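Pyridoxine 4-oxidase (Mesorhizobium loti, PDB 4HA6) is an FAD-dependent oxidase of the GMC oxidoreductase family that oxidises the 4-hydroxymethyl group of pyridoxine to the aldehyde, giving pyridoxal. Local coordinates at residues R229-V234 with A240-D245. Numbering follows the deposited sequence.
Sequences RSLEVV and AEVFAD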
ATOM      1  N   ARG A 229     -16.754 -19.816  14.284  1.00 10.89           N
ATOM      2  CA  ARG A 229     -18.194 -20.041  14.375  1.00 11.28           C
ATOM      3  C   ARG A 229     -18.961 -18.729  14.319  1.00 11.64           C
ATOM      4  O   ARG A 229     -20.020 -18.631  13.677  1.00 15.31           O
ATOM      5  CB  ARG A 229     -18.525 -20.825  15.649  1.00 14.86           C
ATOM      6  CG  ARG A 229     -20.014 -20.975  15.943  1.00 24.50           C
ATOM      7  CD  ARG A 229     -20.221 -21.719  17.254  1.00 34.51           C
ATOM      8  NE  ARG A 229     -21.627 -21.866  17.636  1.00 37.80           N
ATOM      9  CZ  ARG A 229     -22.210 -21.184  18.620  1.00 41.28           C
ATOM     10  NH1 ARG A 229     -21.513 -20.295  19.316  1.00 43.02           N
ATOM     11  NH2 ARG A 229     -23.491 -21.386  18.910  1.00 45.29           N
ATOM     12  N   SER A 230     -18.420 -17.709  14.975  1.00 17.35           N
ATOM     13  CA  SER A 230     -19.064 -16.405  14.986  1.00 14.17           C
ATOM     14  C   SER A 230     -18.050 -15.280  15.148  1.00 16.29           C
ATOM     15  O   SER A 230     -16.869 -15.526  15.411  1.00 10.74           O
ATOM     16  CB  SER A 230     -20.092 -16.333  16.117  1.00 17.49           C
ATOM     17  OG  SER A 230     -19.454 -16.381  17.382  1.00 11.16           O
ATOM     18  N   LEU A 231     -18.533 -14.047  14.993  1.00 12.80           N
ATOM     19  CA  LEU A 231     -17.735 -12.839  15.178  1.00  7.91           C
ATOM     20  C   LEU A 231     -18.403 -11.959  16.211  1.00 15.40           C
ATOM     21  O   LEU A 231     -19.623 -11.783  16.176  1.00 14.65           O
ATOM     22  CB  LEU A 231     -17.648 -12.031  13.878  1.00 10.72           C
ATOM     23  CG  LEU A 231     -17.170 -12.676  12.587  1.00 13.69           C
ATOM     24  CD1 LEU A 231     -18.315 -13.434  11.931  1.00 13.47           C
ATOM     25  CD2 LEU A 231     -16.637 -11.604  11.666  1.00 11.26           C
ATOM     26  N   GLU A 232     -17.613 -11.391  17.117  1.00  9.15           N
ATOM     27  CA  GLU A 232     -18.125 -10.407  18.065  1.00 11.99           C
ATOM     28  C   GLU A 232     -17.944  -9.038  17.446  1.00 14.85           C
ATOM     29  O   GLU A 232     -16.814  -8.628  17.128  1.00 11.66           O
ATOM     30  CB  GLU A 232     -17.371 -10.486  19.400  1.00  9.17           C
ATOM     31  CG  GLU A 232     -17.821  -9.451  20.423  1.00 20.89           C
ATOM     32  CD  GLU A 232     -16.920  -9.407  21.652  1.00 21.54           C
ATOM     33  OE1 GLU A 232     -15.683  -9.507  21.490  1.00 18.98           O
ATOM     34  OE2 GLU A 232     -17.451  -9.269  22.777  1.00 23.33           O
ATOM     35  N   VAL A 233     -19.052  -8.333  17.255  1.00 11.60           N
ATOM     36  CA  VAL A 233     -18.998  -7.019  16.625  1.00 10.45           C
ATOM     37  C   VAL A 233     -19.362  -5.928  17.624  1.00 20.98           C
ATOM     38  O   VAL A 233     -20.361  -6.030  18.333  1.00 15.79           O
ATOM     39  CB  VAL A 233     -19.901  -6.948  15.397  1.00 15.99           C
ATOM     40  CG1 VAL A 233     -19.794  -5.574  14.746  1.00 13.16           C
ATOM     41  CG2 VAL A 233     -19.500  -8.032  14.415  1.00 13.08           C
ATOM     42  N   VAL A 234     -18.526  -4.900  17.683  1.00 13.45           N
ATOM     43  CA  VAL A 234     -18.698  -3.800  18.616  1.00 16.26           C
ATOM     44  C   VAL A 234     -19.095  -2.528  17.859  1.00 18.21           C
ATOM     45  O   VAL A 234     -18.349  -2.023  17.002  1.00 16.12           O
ATOM     46  CB  VAL A 234     -17.403  -3.558  19.403  1.00 18.87           C
ATOM     47  CG1 VAL A 234     -17.573  -2.384  20.344  1.00 15.64           C
ATOM     48  CG2 VAL A 234     -17.002  -4.833  20.178  1.00 14.36           C
ATOM     49  N   ALA A 240     -22.555  -7.310  19.755  1.00 21.05           N
ATOM     50  CA  ALA A 240     -23.478  -8.303  19.214  1.00 22.83           C
ATOM     51  C   ALA A 240     -22.709  -9.424  18.518  1.00 20.75           C
ATOM     52  O   ALA A 240     -21.608  -9.198  18.003  1.00 16.00           O
ATOM     53  CB  ALA A 240     -24.456  -7.651  18.250  1.00 18.91           C
ATOM     54  N   GLU A 241     -23.286 -10.624  18.507  1.00 14.29           N
ATOM     55  CA  GLU A 241     -22.642 -11.789  17.908  1.00  9.38           C
ATOM     56  C   GLU A 241     -23.185 -12.066  16.510  1.00 23.33           C
ATOM     57  O   GLU A 241     -24.395 -12.114  16.295  1.00 15.43           O
ATOM     58  CB  GLU A 241     -22.831 -13.012  18.800  1.00 18.44           C
ATOM     59  CG  GLU A 241     -22.137 -14.274  18.299  1.00 22.36           C
ATOM     60  CD  GLU A 241     -22.137 -15.394  19.324  1.00 29.70           C
ATOM     61  OE1 GLU A 241     -23.161 -15.569  20.023  1.00 30.49           O
ATOM     62  OE2 GLU A 241     -21.105 -16.095  19.434  1.00 23.18           O
ATOM     63  N   VAL A 242     -22.279 -12.253  15.556  1.00 20.70           N
ATOM     64  CA  VAL A 242     -22.663 -12.440  14.168  1.00 15.94           C
ATOM     65  C   VAL A 242     -22.169 -13.794  13.677  1.00 15.39           C
ATOM     66  O   VAL A 242     -21.004 -14.155  13.876  1.00 11.98           O
ATOM     67  CB  VAL A 242     -22.131 -11.285  13.292  1.00 18.64           C
ATOM     68  CG1 VAL A 242     -22.142 -11.653  11.810  1.00 16.99           C
ATOM     69  CG2 VAL A 242     -22.950 -10.028  13.541  1.00 24.10           C
ATOM     70  N   PHE A 243     -23.064 -14.555  13.061  1.00 10.70           N
ATOM     71  CA  PHE A 243     -22.721 -15.899  12.606  1.00 14.95           C
ATOM     72  C   PHE A 243     -22.460 -15.943  11.109  1.00 20.86           C
ATOM     73  O   PHE A 243     -23.003 -15.129  10.354  1.00 18.66           O
ATOM     74  CB  PHE A 243     -23.826 -16.872  12.989  1.00 17.57           C
ATOM     75  CG  PHE A 243     -23.995 -17.016  14.466  1.00 19.20           C
ATOM     76  CD1 PHE A 243     -23.327 -18.017  15.156  1.00 17.58           C
ATOM     77  CD2 PHE A 243     -24.807 -16.141  15.175  1.00 21.32           C
ATOM     78  CE1 PHE A 243     -23.471 -18.148  16.535  1.00 19.71           C
ATOM     79  CE2 PHE A 243     -24.958 -16.265  16.549  1.00 23.07           C
ATOM     80  CZ  PHE A 243     -24.290 -17.269  17.226  1.00 25.48           C
ATOM     81  N   ALA A 244     -21.617 -16.888  10.692  1.00 16.95           N
ATOM     82  CA  ALA A 244     -21.202 -17.008   9.293  1.00 17.25           C
ATOM     83  C   ALA A 244     -20.631 -18.387   8.973  1.00 15.54           C
ATOM     84  O   ALA A 244     -20.036 -19.044   9.835  1.00 16.39           O
ATOM     85  CB  ALA A 244     -20.167 -15.939   8.953  1.00 18.85           C
ATOM     86  N   ASP A 245     -20.788 -18.799   7.718  1.00  8.66           N
ATOM     87  CA  ASP A 245     -20.208 -20.036   7.220  1.00 13.61           C
ATOM     88  C   ASP A 245     -18.740 -19.840   6.807  1.00 15.31           C
ATOM     89  O   ASP A 245     -17.904 -20.731   6.999  1.00  9.69           O
ATOM     90  CB  ASP A 245     -21.008 -20.543   6.015  1.00 25.52           C
ATOM     91  CG  ASP A 245     -22.366 -21.121   6.404  1.00 29.54           C
ATOM     92  OD1 ASP A 245     -22.686 -21.155   7.612  1.00 19.31           O
ATOM     93  OD2 ASP A 245     -23.103 -21.554   5.491  1.00 38.56           O
TER
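Ser230 OG donates a short hydrogen bond of 2.6 Å to Glu241 OE2, running diagonally between the two strands of a beta hairpin. The oxygen receives it on its anti side, 22° out of the carboxylate plane. With Ser230 OG set between its own backbone N and carbonyl carbon (chi1 67°), the hydroxyl stands up from the sheet where the extended Glu241 chain can meet it. On the same face Phe243 lies beside Ser230, whose CB sits over the ring in a CH-pi contact, 4.1 Å from the centroid. The extended Arg229 chain then carries its guanidinium to the ring edge: Phe243 CE1 lies over the centre of the guanidinium face, 3.9 Å from Arg229 CZ, with the two planes 82° apart. Arg229 NH1 is 4.2 Å from Glu241 OE2, an attraction of charge without a directed N-H.

Paired antiparallel backbone bonds join Leu231 to Val242 and Val233 to Ala240, the straightest being Val233 N to Ala240 O at 2.8 Å. Leu231, Val233, Ala240 and Val242 point to the other face, where Val233 CG2 meets Val242 CG2 at 4.1 Å; just past the strand, Ala244 CB lies near Leu231 CD1. This apolar side rests on strands 4-7 and 28-31 of the parallel Rossmann-type sheet. Arg229 and Ser230 both face Lys222 of strand 217-224 in a classic beta bulge, an irregularity consistent with Arg229 turning along Phe243. The hairpin is thus two-sided, its aliphatic face packed against the FAD-binding core, while polar and aromatic groups link its strands on the other, where the arginine's charge may help stabilise the carboxylate.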